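Local coordinates for protein inosine-uridine nucleoside N-ribohydrolase (PDB 4KL0) that binds calcium and may hydrolyse N-glycosidic bonds of nucleosides, though its activity as a bacterial effector is not established, at residues Leu21-Leu26 against Gln53-Leu58; Arg73-Gln78 against Ala119-Pro124; Ala134-Leu139 against Ala162-Leu167; Arg222-Glu227 against Glu348-Ala353. All blocks are in the same frame, centred on the assembly; numbering follows the deposited sequence.

Contact 1: Leu21-Leu26 against Gln53-Leu58; sequences LHRPQL and QADGFL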
loop_
_atom_site.group_PDB
_atom_site.type_symbol
_atom_site.label_atom_id
_atom_site.label_comp_id
_atom_site.label_asym_id
_atom_site.label_seq_id
_atom_site.Cartn_x
_atom_site.Cartn_y
_atom_site.Cartn_z
ATOM N N LEU A 21 -7.634 -20.987 -7.674
ATOM C CA LEU A 21 -8.477 -22.012 -7.054
ATOM C C LEU A 21 -9.223 -21.498 -5.822
ATOM O O LEU A 21 -10.183 -22.152 -5.349
ATOM C CB LEU A 21 -7.642 -23.234 -6.650
ATOM C CG LEU A 21 -6.943 -23.924 -7.815
ATOM C CD1 LEU A 21 -5.841 -24.850 -7.272
ATOM C CD2 LEU A 21 -7.969 -24.680 -8.674
ATOM N N HIS A 22 -8.805 -20.333 -5.302
ATOM C CA HIS A 22 -9.276 -19.873 -4.023
ATOM C C HIS A 22 -10.104 -18.616 -4.173
ATOM O O HIS A 22 -10.208 -17.843 -3.200
ATOM C CB HIS A 22 -8.075 -19.526 -3.116
ATOM C CG HIS A 22 -7.248 -20.701 -2.692
ATOM N ND1 HIS A 22 -6.605 -21.534 -3.583
ATOM C CD2 HIS A 22 -6.933 -21.163 -1.457
ATOM C CE1 HIS A 22 -5.956 -22.476 -2.919
ATOM N NE2 HIS A 22 -6.132 -22.266 -1.626
ATOM N N ARG A 23 -10.665 -18.375 -5.363
ATOM C CA ARG A 23 -11.508 -17.194 -5.584
ATOM C C ARG A 23 -12.662 -17.284 -4.634
ATOM O O ARG A 23 -13.216 -18.379 -4.438
ATOM C CB ARG A 23 -12.107 -17.094 -7.010
ATOM C CG ARG A 23 -11.146 -16.870 -8.147
ATOM C CD ARG A 23 -11.967 -16.690 -9.412
ATOM N NE ARG A 23 -11.166 -16.288 -10.554
ATOM C CZ ARG A 23 -10.642 -17.115 -11.449
ATOM N NH1 ARG A 23 -10.815 -18.423 -11.335
ATOM N NH2 ARG A 23 -9.946 -16.641 -12.481
ATOM N N PRO A 24 -13.047 -16.153 -4.035
ATOM C CA PRO A 24 -14.253 -16.099 -3.196
ATOM C C PRO A 24 -15.537 -16.151 -4.049
ATOM O O PRO A 24 -15.496 -15.980 -5.275
ATOM C CB PRO A 24 -14.116 -14.736 -2.506
ATOM C CG PRO A 24 -13.389 -13.900 -3.507
ATOM C CD PRO A 24 -12.360 -14.836 -4.079
ATOM N N GLN A 25 -16.681 -16.390 -3.422
ATOM C CA GLN A 25 -17.945 -16.382 -4.157
ATOM C C GLN A 25 -18.295 -15.012 -4.692
ATOM O O GLN A 25 -18.898 -14.865 -5.747
ATOM C CB GLN A 25 -19.076 -16.825 -3.237
ATOM C CG GLN A 25 -18.909 -18.237 -2.787
ATOM C CD GLN A 25 -20.138 -19.062 -3.084
ATOM O OE1 GLN A 25 -21.202 -18.865 -2.465
ATOM N NE2 GLN A 25 -20.019 -19.966 -4.073
ATOM N N LEU A 26 -17.943 -13.989 -3.928
ATOM C CA LEU A 26 -18.212 -12.648 -4.363
ATOM C C LEU A 26 -16.914 -11.868 -4.167
ATOM O O LEU A 26 -16.236 -12.086 -3.134
ATOM C CB LEU A 26 -19.269 -12.047 -3.448
ATOM C CG LEU A 26 -20.718 -11.781 -3.917
ATOM C CD1 LEU A 26 -21.093 -12.512 -5.196
ATOM C CD2 LEU A 26 -21.653 -12.136 -2.767
ATOM N N GLN A 53 -8.864 -7.635 -9.009
ATOM C CA GLN A 53 -10.236 -7.300 -9.391
ATOM C C GLN A 53 -10.629 -8.090 -10.626
ATOM O O GLN A 53 -11.734 -8.682 -10.672
ATOM C CB GLN A 53 -10.354 -5.794 -9.678
ATOM C CG GLN A 53 -11.768 -5.363 -10.000
ATOM C CD GLN A 53 -12.042 -3.932 -9.654
ATOM O OE1 GLN A 53 -11.473 -3.392 -8.667
ATOM N NE2 GLN A 53 -12.868 -3.257 -10.483
ATOM N N ALA A 54 -9.775 -8.097 -11.638
ATOM C CA ALA A 54 -10.089 -8.871 -12.851
ATOM C C ALA A 54 -10.377 -10.331 -12.521
ATOM O O ALA A 54 -11.228 -10.970 -13.168
ATOM C CB ALA A 54 -8.933 -8.783 -13.871
ATOM N N ASP A 55 -9.707 -10.873 -11.517
ATOM C CA ASP A 55 -9.927 -12.267 -11.107
ATOM C C ASP A 55 -10.999 -12.509 -10.024
ATOM O O ASP A 55 -11.177 -13.661 -9.596
ATOM C CB ASP A 55 -8.609 -12.950 -10.701
ATOM C CG ASP A 55 -7.672 -13.167 -11.886
ATOM O OD1 ASP A 55 -8.172 -13.094 -13.065
ATOM O OD2 ASP A 55 -6.450 -13.408 -11.664
ATOM N N GLY A 56 -11.679 -11.463 -9.592
ATOM C CA GLY A 56 -12.831 -11.633 -8.721
ATOM C C GLY A 56 -12.537 -11.740 -7.235
ATOM O O GLY A 56 -13.400 -12.198 -6.459
ATOM N N PHE A 57 -11.349 -11.289 -6.814
ATOM C CA PHE A 57 -11.037 -11.292 -5.376
ATOM C C PHE A 57 -11.542 -10.056 -4.665
ATOM O O PHE A 57 -11.927 -10.109 -3.496
ATOM C CB PHE A 57 -9.516 -11.428 -5.182
ATOM C CG PHE A 57 -9.001 -12.802 -5.444
ATOM C CD1 PHE A 57 -8.880 -13.714 -4.412
ATOM C CD2 PHE A 57 -8.715 -13.217 -6.746
ATOM C CE1 PHE A 57 -8.456 -14.998 -4.659
ATOM C CE2 PHE A 57 -8.263 -14.490 -7.008
ATOM C CZ PHE A 57 -8.130 -15.395 -5.962
ATOM N N LEU A 58 -11.509 -8.930 -5.364
ATOM C CA LEU A 58 -11.888 -7.672 -4.757
ATOM C C LEU A 58 -12.505 -6.778 -5.800
ATOM O O LEU A 58 -12.392 -7.033 -7.020
ATOM C CB LEU A 58 -10.665 -6.989 -4.141
ATOM C CG LEU A 58 -9.529 -6.519 -5.073
ATOM C CD1 LEU A 58 -9.873 -5.217 -5.688
ATOM C CD2 LEU A 58 -8.214 -6.331 -4.294
HETATM O O HOH W 1 -10.964 -14.166 -13.618
HETATM O O HOH W 2 -15.547 -13.770 -6.920
#

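Contact 2: Arg73-Gln78 against Ala119-Pro124; sequences RSQRAQ and ALRAAP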
loop_
_atom_site.group_PDB
_atom_site.type_symbol
_atom_site.label_atom_id
_atom_site.label_comp_id
_atom_site.label_asym_id
_atom_site.label_seq_id
_atom_site.Cartn_x
_atom_site.Cartn_y
_atom_site.Cartn_z
ATOM N N ARG A 73 -2.424 16.843 -1.751
ATOM C CA ARG A 73 -3.312 15.676 -1.736
ATOM C C ARG A 73 -4.089 15.609 -3.026
ATOM O O ARG A 73 -4.324 14.539 -3.589
ATOM C CB ARG A 73 -4.241 15.689 -0.500
ATOM C CG ARG A 73 -3.449 15.623 0.778
ATOM C CD ARG A 73 -4.434 15.354 1.969
ATOM N NE ARG A 73 -5.556 16.327 2.044
ATOM C CZ ARG A 73 -5.508 17.503 2.684
ATOM N NH1 ARG A 73 -4.392 17.960 3.239
ATOM N NH2 ARG A 73 -6.612 18.250 2.717
ATOM N N SER A 74 -4.439 16.758 -3.584
ATOM C CA SER A 74 -5.118 16.701 -4.895
ATOM C C SER A 74 -4.214 16.217 -6.015
ATOM O O SER A 74 -4.647 15.432 -6.866
ATOM C CB SER A 74 -5.717 18.073 -5.253
ATOM O OG SER A 74 -6.867 18.326 -4.413
ATOM N N GLN A 75 -2.935 16.620 -5.999
ATOM C CA GLN A 75 -1.998 16.142 -7.018
ATOM C C GLN A 75 -1.864 14.606 -6.912
ATOM O O GLN A 75 -1.864 13.908 -7.907
ATOM C CB GLN A 75 -0.604 16.810 -6.898
ATOM C CG GLN A 75 -0.604 18.324 -6.940
ATOM C CD GLN A 75 -1.435 18.836 -8.097
ATOM O OE1 GLN A 75 -1.278 18.396 -9.251
ATOM N NE2 GLN A 75 -2.381 19.748 -7.788
ATOM N N ARG A 76 -1.747 14.094 -5.691
ATOM C CA ARG A 76 -1.657 12.656 -5.503
ATOM C C ARG A 76 -2.921 11.961 -5.968
ATOM O O ARG A 76 -2.826 10.923 -6.606
ATOM C CB ARG A 76 -1.354 12.316 -4.035
ATOM C CG ARG A 76 -0.046 12.823 -3.530
ATOM C CD ARG A 76 0.253 12.221 -2.121
ATOM N NE ARG A 76 1.263 13.007 -1.421
ATOM C CZ ARG A 76 2.550 13.045 -1.726
ATOM N NH1 ARG A 76 3.047 12.305 -2.771
ATOM N NH2 ARG A 76 3.373 13.807 -1.001
ATOM N N ALA A 77 -4.095 12.545 -5.687
ATOM C CA ALA A 77 -5.344 11.935 -6.079
ATOM C C ALA A 77 -5.481 11.920 -7.616
ATOM O O ALA A 77 -5.943 10.961 -8.181
ATOM C CB ALA A 77 -6.536 12.708 -5.445
ATOM N N GLN A 78 -5.087 13.002 -8.261
ATOM C CA GLN A 78 -5.070 13.062 -9.705
ATOM C C GLN A 78 -4.143 12.016 -10.264
ATOM O O GLN A 78 -4.462 11.389 -11.277
ATOM C CB GLN A 78 -4.643 14.430 -10.177
ATOM C CG GLN A 78 -5.732 15.523 -9.903
ATOM C CD GLN A 78 -5.214 16.890 -10.260
ATOM O OE1 GLN A 78 -4.627 17.067 -11.329
ATOM N NE2 GLN A 78 -5.391 17.864 -9.371
ATOM N N ALA A 119 3.158 13.558 -15.382
ATOM C CA ALA A 119 2.412 13.386 -16.636
ATOM C C ALA A 119 1.351 12.326 -16.538
ATOM O O ALA A 119 0.626 12.065 -17.514
ATOM C CB ALA A 119 3.382 13.013 -17.767
ATOM N N LEU A 120 1.264 11.644 -15.403
ATOM C CA LEU A 120 0.228 10.640 -15.274
ATOM C C LEU A 120 -1.055 11.200 -14.655
ATOM O O LEU A 120 -2.063 10.504 -14.589
ATOM C CB LEU A 120 0.729 9.398 -14.512
ATOM C CG LEU A 120 1.676 8.464 -15.279
ATOM C CD1 LEU A 120 1.814 7.128 -14.553
ATOM C CD2 LEU A 120 1.147 8.225 -16.654
ATOM N N ARG A 121 -1.045 12.458 -14.213
ATOM C CA ARG A 121 -2.198 12.988 -13.505
ATOM C C ARG A 121 -3.435 13.120 -14.397
ATOM O O ARG A 121 -3.343 13.629 -15.531
ATOM C CB ARG A 121 -1.890 14.357 -12.931
ATOM C CG ARG A 121 -0.934 14.301 -11.725
ATOM C CD ARG A 121 -0.576 15.704 -11.294
ATOM N NE ARG A 121 0.344 16.312 -12.241
ATOM C CZ ARG A 121 0.990 17.461 -12.043
ATOM N NH1 ARG A 121 0.823 18.173 -10.901
ATOM N NH2 ARG A 121 1.828 17.885 -12.994
ATOM N N ALA A 122 -4.581 12.679 -13.891
ATOM C CA ALA A 122 -5.861 12.959 -14.553
ATOM C C ALA A 122 -6.129 14.448 -14.313
ATOM O O ALA A 122 -5.422 15.099 -13.521
ATOM C CB ALA A 122 -6.959 12.136 -13.963
ATOM N N ALA A 123 -7.130 15.007 -14.987
ATOM C CA ALA A 123 -7.552 16.394 -14.711
ATOM C C ALA A 123 -8.106 16.569 -13.276
ATOM O O ALA A 123 -8.668 15.612 -12.705
ATOM C CB ALA A 123 -8.600 16.830 -15.735
ATOM N N PRO A 124 -7.969 17.794 -12.695
ATOM C CA PRO A 124 -8.370 18.112 -11.318
ATOM C C PRO A 124 -9.819 17.786 -11.066
ATOM O O PRO A 124 -10.180 17.242 -10.015
ATOM C CB PRO A 124 -8.155 19.627 -11.233
ATOM C CG PRO A 124 -7.027 19.882 -12.145
ATOM C CD PRO A 124 -7.267 18.938 -13.312
#

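Contact 3: Ala134-Leu139 against Ala162-Leu167; sequences AMCERL and AEAGDL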
loop_
_atom_site.group_PDB
_atom_site.type_symbol
_atom_site.label_atom_id
_atom_site.label_comp_id
_atom_site.label_asym_id
_atom_site.label_seq_id
_atom_site.Cartn_x
_atom_site.Cartn_y
_atom_site.Cartn_z
ATOM N N ALA A 134 -18.388 9.517 0.211
ATOM C CA ALA A 134 -18.849 8.390 -0.598
ATOM C C ALA A 134 -18.675 7.056 0.114
ATOM O O ALA A 134 -19.507 6.194 -0.038
ATOM C CB ALA A 134 -18.185 8.381 -1.989
ATOM N N MET A 135 -17.573 6.869 0.865
ATOM C CA MET A 135 -17.381 5.645 1.635
ATOM C C MET A 135 -18.520 5.477 2.645
ATOM O O MET A 135 -18.977 4.349 2.886
ATOM C CB MET A 135 -16.004 5.638 2.349
ATOM C CG MET A 135 -14.814 5.497 1.363
ATOM S SD MET A 135 -13.204 5.516 2.299
ATOM C CE MET A 135 -12.054 4.977 0.910
ATOM N N CYS A 136 -18.910 6.585 3.285
ATOM C CA CYS A 136 -20.018 6.553 4.248
ATOM C C CYS A 136 -21.307 6.052 3.561
ATOM O O CYS A 136 -21.967 5.076 4.029
ATOM C CB CYS A 136 -20.259 7.932 4.873
ATOM S SG CYS A 136 -19.049 8.441 6.131
ATOM N N GLU A 137 -21.664 6.719 2.464
ATOM C CA GLU A 137 -22.855 6.330 1.688
ATOM C C GLU A 137 -22.797 4.877 1.261
ATOM O O GLU A 137 -23.809 4.174 1.256
ATOM C CB GLU A 137 -23.014 7.217 0.464
ATOM C CG GLU A 137 -23.139 8.701 0.788
ATOM C CD GLU A 137 -23.482 9.530 -0.449
ATOM O OE1 GLU A 137 -24.049 8.955 -1.415
ATOM O OE2 GLU A 137 -23.182 10.747 -0.472
ATOM N N ARG A 138 -21.602 4.399 0.910
ATOM C CA ARG A 138 -21.468 3.027 0.487
ATOM C C ARG A 138 -21.586 2.010 1.640
ATOM O O ARG A 138 -22.144 0.930 1.451
ATOM C CB ARG A 138 -20.168 2.827 -0.337
ATOM C CG ARG A 138 -19.970 1.364 -0.761
ATOM C CD ARG A 138 -18.729 1.194 -1.652
ATOM N NE ARG A 138 -18.749 2.069 -2.816
ATOM C CZ ARG A 138 -19.383 1.738 -3.941
ATOM N NH1 ARG A 138 -20.044 0.578 -3.999
ATOM N NH2 ARG A 138 -19.346 2.559 -5.004
ATOM N N LEU A 139 -21.065 2.340 2.826
ATOM C CA LEU A 139 -21.215 1.446 3.975
ATOM C C LEU A 139 -22.726 1.281 4.265
ATOM O O LEU A 139 -23.185 0.210 4.656
ATOM C CB LEU A 139 -20.488 2.013 5.207
ATOM C CG LEU A 139 -18.961 1.902 5.107
ATOM C CD1 LEU A 139 -18.302 2.538 6.305
ATOM C CD2 LEU A 139 -18.549 0.424 4.982
ATOM N N ALA A 162 -15.062 7.551 12.610
ATOM C CA ALA A 162 -15.762 8.493 13.486
ATOM C C ALA A 162 -17.120 8.908 12.914
ATOM O O ALA A 162 -18.123 8.967 13.663
ATOM C CB ALA A 162 -14.909 9.716 13.781
ATOM N N GLU A 163 -17.169 9.249 11.622
ATOM C CA GLU A 163 -18.413 9.732 11.025
ATOM C C GLU A 163 -19.409 8.611 10.822
ATOM O O GLU A 163 -20.615 8.824 10.923
ATOM C CB GLU A 163 -18.120 10.477 9.716
ATOM C CG GLU A 163 -17.265 11.716 10.017
ATOM C CD GLU A 163 -16.952 12.544 8.803
ATOM O OE1 GLU A 163 -17.570 12.288 7.737
ATOM O OE2 GLU A 163 -16.072 13.437 8.931
ATOM N N ALA A 164 -18.924 7.391 10.607
ATOM C CA ALA A 164 -19.834 6.309 10.265
ATOM C C ALA A 164 -19.669 5.144 11.217
ATOM O O ALA A 164 -19.845 3.989 10.841
ATOM C CB ALA A 164 -19.615 5.885 8.831
ATOM N N GLY A 165 -19.318 5.455 12.462
ATOM C CA GLY A 165 -19.213 4.481 13.536
ATOM C C GLY A 165 -20.394 3.536 13.711
ATOM O O GLY A 165 -20.211 2.368 14.058
ATOM N N ASP A 166 -21.598 4.027 13.452
ATOM C CA ASP A 166 -22.780 3.166 13.465
ATOM C C ASP A 166 -22.658 2.079 12.357
ATOM O O ASP A 166 -22.930 0.880 12.577
ATOM C CB ASP A 166 -24.071 4.020 13.325
ATOM C CG ASP A 166 -24.023 5.033 12.127
ATOM O OD1 ASP A 166 -22.939 5.617 11.843
ATOM O OD2 ASP A 166 -25.082 5.264 11.464
ATOM N N LEU A 167 -22.230 2.495 11.177
ATOM C CA LEU A 167 -22.223 1.581 10.027
ATOM C C LEU A 167 -21.062 0.607 10.096
ATOM O O LEU A 167 -21.207 -0.593 9.770
ATOM C CB LEU A 167 -22.184 2.347 8.698
ATOM C CG LEU A 167 -23.262 3.442 8.532
ATOM C CD1 LEU A 167 -23.060 4.345 7.289
ATOM C CD2 LEU A 167 -24.701 2.878 8.603
#

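Contact 4: Arg222-Glu227 against Glu348-Ala353; sequences RILTKE and EHVGHA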
loop_
_atom_site.group_PDB
_atom_site.type_symbol
_atom_site.label_atom_id
_atom_site.label_comp_id
_atom_site.label_asym_id
_atom_site.label_seq_id
_atom_site.Cartn_x
_atom_site.Cartn_y
_atom_site.Cartn_z
ATOM N N ARG A 222 -5.471 -6.159 11.274
ATOM C CA ARG A 222 -4.338 -6.965 10.896
ATOM C C ARG A 222 -3.232 -5.986 10.491
ATOM O O ARG A 222 -3.477 -5.142 9.632
ATOM C CB ARG A 222 -4.657 -7.873 9.713
ATOM C CG ARG A 222 -3.495 -8.778 9.312
ATOM C CD ARG A 222 -3.955 -9.790 8.248
ATOM N NE ARG A 222 -4.833 -10.732 8.924
ATOM C CZ ARG A 222 -5.461 -11.724 8.311
ATOM N NH1 ARG A 222 -5.285 -11.906 7.000
ATOM N NH2 ARG A 222 -6.231 -12.537 9.014
ATOM N N ILE A 223 -2.095 -6.053 11.170
ATOM C CA ILE A 223 -1.058 -5.005 11.039
ATOM C C ILE A 223 0.169 -5.658 10.436
ATOM O O ILE A 223 0.778 -6.602 11.005
ATOM C CB ILE A 223 -0.643 -4.379 12.365
ATOM C CG1 ILE A 223 -1.798 -3.831 13.230
ATOM C CG2 ILE A 223 0.378 -3.236 12.087
ATOM C CD1 ILE A 223 -2.533 -2.727 12.634
ATOM N N LEU A 224 0.544 -5.197 9.258
ATOM C CA LEU A 224 1.704 -5.764 8.582
ATOM C C LEU A 224 2.845 -4.780 8.772
ATOM O O LEU A 224 2.649 -3.575 8.604
ATOM C CB LEU A 224 1.453 -5.874 7.069
ATOM C CG LEU A 224 2.554 -6.621 6.292
ATOM C CD1 LEU A 224 1.960 -7.637 5.366
ATOM C CD2 LEU A 224 3.534 -5.629 5.490
ATOM N N THR A 225 4.023 -5.262 9.100
ATOM C CA THR A 225 5.099 -4.366 9.522
ATOM C C THR A 225 6.237 -4.425 8.495
ATOM O O THR A 225 6.308 -5.294 7.587
ATOM C CB THR A 225 5.649 -4.817 10.873
ATOM O OG1 THR A 225 6.314 -6.069 10.700
ATOM C CG2 THR A 225 4.530 -4.997 11.837
ATOM N N LYS A 226 7.167 -3.500 8.585
ATOM C CA LYS A 226 8.220 -3.443 7.576
ATOM C C LYS A 226 9.067 -4.745 7.506
ATOM O O LYS A 226 9.561 -5.091 6.447
ATOM C CB LYS A 226 9.115 -2.202 7.825
ATOM C CG LYS A 226 9.820 -2.256 9.177
ATOM C CD LYS A 226 10.440 -0.917 9.552
ATOM C CE LYS A 226 11.269 -1.060 10.852
ATOM N NZ LYS A 226 12.323 0.014 10.906
ATOM N N GLU A 227 9.201 -5.461 8.640
ATOM C CA GLU A 227 9.953 -6.730 8.648
ATOM C C GLU A 227 9.372 -7.820 7.742
ATOM O O GLU A 227 10.117 -8.681 7.200
ATOM C CB GLU A 227 10.115 -7.218 10.099
ATOM C CG GLU A 227 11.063 -6.301 10.891
ATOM C CD GLU A 227 10.357 -5.095 11.505
ATOM O OE1 GLU A 227 9.082 -5.051 11.505
ATOM O OE2 GLU A 227 11.080 -4.187 12.001
ATOM N N GLU A 348 -4.115 -8.882 14.761
ATOM C CA GLU A 348 -3.108 -9.800 14.309
ATOM C C GLU A 348 -1.870 -9.111 13.797
ATOM O O GLU A 348 -1.960 -8.019 13.200
ATOM C CB GLU A 348 -3.675 -10.671 13.178
ATOM C CG GLU A 348 -4.790 -11.579 13.626
ATOM C CD GLU A 348 -5.338 -12.303 12.436
ATOM O OE1 GLU A 348 -5.727 -11.608 11.472
ATOM O OE2 GLU A 348 -5.357 -13.546 12.445
ATOM N N HIS A 349 -0.719 -9.761 13.977
ATOM C CA HIS A 349 0.535 -9.190 13.555
ATOM C C HIS A 349 1.136 -9.975 12.413
ATOM O O HIS A 349 1.209 -11.232 12.444
ATOM C CB HIS A 349 1.509 -9.129 14.756
ATOM C CG HIS A 349 2.921 -8.807 14.366
ATOM N ND1 HIS A 349 3.966 -9.689 14.546
ATOM C CD2 HIS A 349 3.455 -7.716 13.772
ATOM C CE1 HIS A 349 5.084 -9.156 14.078
ATOM N NE2 HIS A 349 4.807 -7.947 13.626
ATOM N N VAL A 350 1.556 -9.272 11.358
ATOM C CA VAL A 350 2.346 -9.925 10.316
ATOM C C VAL A 350 3.737 -9.295 10.175
ATOM O O VAL A 350 3.881 -8.217 9.557
ATOM C CB VAL A 350 1.651 -9.911 8.909
ATOM C CG1 VAL A 350 2.487 -10.683 7.848
ATOM C CG2 VAL A 350 0.216 -10.480 9.005
ATOM N N GLY A 351 4.747 -9.963 10.746
ATOM C CA GLY A 351 6.139 -9.588 10.597
ATOM C C GLY A 351 6.954 -10.634 9.859
ATOM O O GLY A 351 6.421 -11.372 9.027
ATOM N N HIS A 352 8.258 -10.715 10.121
ATOM C CA HIS A 352 9.089 -11.586 9.280
ATOM C C HIS A 352 8.710 -13.077 9.444
ATOM O O HIS A 352 8.635 -13.826 8.461
ATOM C CB HIS A 352 10.585 -11.386 9.557
ATOM C CG HIS A 352 11.020 -11.899 10.884
ATOM N ND1 HIS A 352 11.606 -13.135 11.043
ATOM C CD2 HIS A 352 10.929 -11.361 12.127
ATOM C CE1 HIS A 352 11.872 -13.333 12.328
ATOM N NE2 HIS A 352 11.479 -12.268 13.006
ATOM N N ALA A 353 8.419 -13.484 10.676
ATOM C CA ALA A 353 8.162 -14.922 10.961
ATOM C C ALA A 353 6.847 -15.383 10.330
ATOM O O ALA A 353 6.647 -16.551 9.960
ATOM C CB ALA A 353 8.113 -15.147 12.464
HETATM O O HOH W 3 7.691 -6.957 12.968
#

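Contact 1: Leu21-Leu26 against Gln53-Leu58
Arg23 reaches across to the end of helix 41-54 and gives its NE to the backbone carbonyl of Asp55, NE to O 2.8 Å. The bond is bent, 137° at the hydrogen, and the oxygen sits in the guanidinium plane, at its edge. The side chain runs extended from CG to NE, which lays it past this carbonyl. Further out, NH2 stays 4.0 Å from Asp55 OD1, too far for a salt bridge. Water 1 fills in between them, accepting from Arg23 NH2 and donating to Asp55 OD1. The carboxylate stands 85° to the guanidinium plane, and its salt-bridge partner is Arg20, at the end of helix 10-20. A second water donates to both Pro24 O and Gly56 O, tying the two backbones together.

The carbonyl that Arg23 uses belongs to a Schellman motif: Gly56, with a positive phi that glycine adopts easily, closes the helix. The chain then turns into strand 58-65 of the Rossmann-like sheet, just as the 21-26 loop leads into strand 28-34 beside it.

Packing centres on Phe57, whose ring is approached obliquely by the loop. CZ is 3.8 Å from Arg23 CA, while CE2 touches Arg23 CG at 3.9 Å. On its CD1 corner the ring takes Pro24 CD at 3.7 Å, the two side chains crossing at about a right angle. Pro24 CG, next along its ring, rests 3.4 Å from Gly56 O. Leu19 of helix 10-20 and Leu52 of helix 41-54 also touch Phe57.

Contact 2: Arg73-Gln78 against Ala119-Pro124
Gln78 and Arg121 meet at their CB atoms, 3.9 Å apart, where the 119-124 loop passes helix 70-86. Gln78 buries more surface here than any other residue of the two segments. Its backbone oxygen takes the amide of Ala122, Ala122 N to Gln78 O 2.9 Å, in a nearly straight bond of 171°. The same oxygen lies 3.6 Å from Arg121 CA in a CA-H...O contact, so two neighbouring loop residues close on one helix carbonyl. The rest of the Gln78 side chain runs extended beyond CG along the loop, bringing CD within 3.5 Å of Pro124 CA.

Arg121 follows the helix back by one turn. Its CG lies over the helix backbone, 3.9 Å from Gln75 O, and a bend at chi3 (-73°) swings the guanidinium toward the end of Gln75. There NH1 donates to Gln75 OE1 at 2.7 Å. That bond is bent, 139° at the hydrogen: the nitrogen stands above the amide's carbonyl plane, and the two flat groups are nearly perpendicular. The NE of Arg121 turns back to its own loop, to Ala118 O.

Gln75, third in buried area, has its chain bent at chi2, which puts OE1 within reach of Arg121 NH1; its NE2 is held by Asp71 OD1, one turn earlier. Phe113 packs against both Gln75 and Arg121. On another side of helix 70-86, Ala77 rests on Val65 of strand 58-65 and Val94 of strand 93-96, so the helix lies between the loop and the edge of the Rossmann-like sheet.

Contact 3: Ala134-Leu139 against Ala162-Leu167
Glu163 touches Cys136 through its aliphatic base, CB standing 4.2 Å from the Cys136 sulfur. Its carboxylate extends beyond the contact toward Arg133, with which it makes a long, weak ion pair. Ala164 comes next, where helix 155-163 gives out. Its methyl points at helix 133-141 and meets Cys136 SG at 3.8 Å; the sulfur lies beside its own backbone N (chi1 -75°), directed outward from the helix at that methyl. Leu139 CD1 is a looser neighbour of the same methyl, 4.4 Å from Ala164 CB.

This is helix-to-helix packing on one side of a Rossmann-like alpha/beta sheet. Met135 of helix 133-141 packs on Leu31 and Phe33 of strand 28-34 and on Val64 of strand 58-65, and Leu160 of helix 155-163 touches Met135, Cys136 and Leu139. The break at Ala164 lets the chain change course into helix 165-171 while remaining against the same neighbour.

One turn on, Leu167 points back toward helix 133-141. Its CB lies 3.9 Å from Leu139 CB, three residues along from the Cys136-Ala164 pair on both segments. With CG beside the backbone N (chi1 -52°), Leu167 sends CD1 up to the Cys136 carbonyl, 3.5 Å from its oxygen, and leaves the same methyl 4.0 Å from Leu139 CB. Val168 and Lys171, further along helix 165-171, also touch Leu139.

Contact 4: Arg222-Glu227 against Glu348-Ala353
Arg222 and Glu348 lie side by side on neighbouring parallel strands, 221-224 and 347-350, of the Rossmann-like sheet. From CB the Arg222 chain leaves with CG anti to the backbone N (chi1 -178°), and CG touches Val350 CG2 at 4.1 Å, two residues along the other strand. At CD the chain bends, chi3 -71°, and turns across to Glu348. NE then donates to Glu348 OE1 at 2.8 Å, from above the carboxylate plane. At the tip NH2 reaches the same oxygen, 2.7 Å from OE1, on its syn lone pair. This salt bridge is thus a side-on grip by two nitrogens on one oxygen, which lies in the guanidinium plane. NH1, the remaining nitrogen, goes to Ala324 O of helix 317-325.

The backbones are joined by a parallel ladder: Ile223 N to Glu348 O, Val350 N to Ile223 O, and Thr225 N to Val350 O. Leu224 and Val350 share the face of Arg222 and Glu348, with Leu224 CD1 4.0 Å from Val350 CG1; helix 317-325 covers Leu224 there.

Beyond Leu224, Thr225 is the N-cap residue of helix 226-231. Its CG2 meets the edge of the His349 ring, 3.5 Å from NE2, and the two side chains cross at about a right angle. Gly351 N lies over one face of that ring, offset toward the rim; its hydrogen bond goes to Glu354 OE1. Water 3 joins the ends: it donates to Glu227 OE1 and lies 2.8 Å from Thr225 OG1 and 3.1 Å from His349 NE2, hydrogen-bonded to each.

The four contacts are separate pieces of one chain, following one another in sequence, and none touches another. Contacts 2 and 4 are the most widely spaced, their centres about 31 Å apart on opposite sides of the chain's centre; contacts 1 and 3 come closest, with about 10 Å between nearest atoms. The bound calcium, held by Asp35, Asp42, Ile151 and Asp318, has contacts 4 and 2 in its wider surroundings. In contact 4 the Leu224 side chain is about 7 Å from that of Asp318 and about 11 Å from the ion; in contact 2 the Gln75 side chain is about 11 Å from that of Asp35. Contacts 1 and 3 lie away from the metal site.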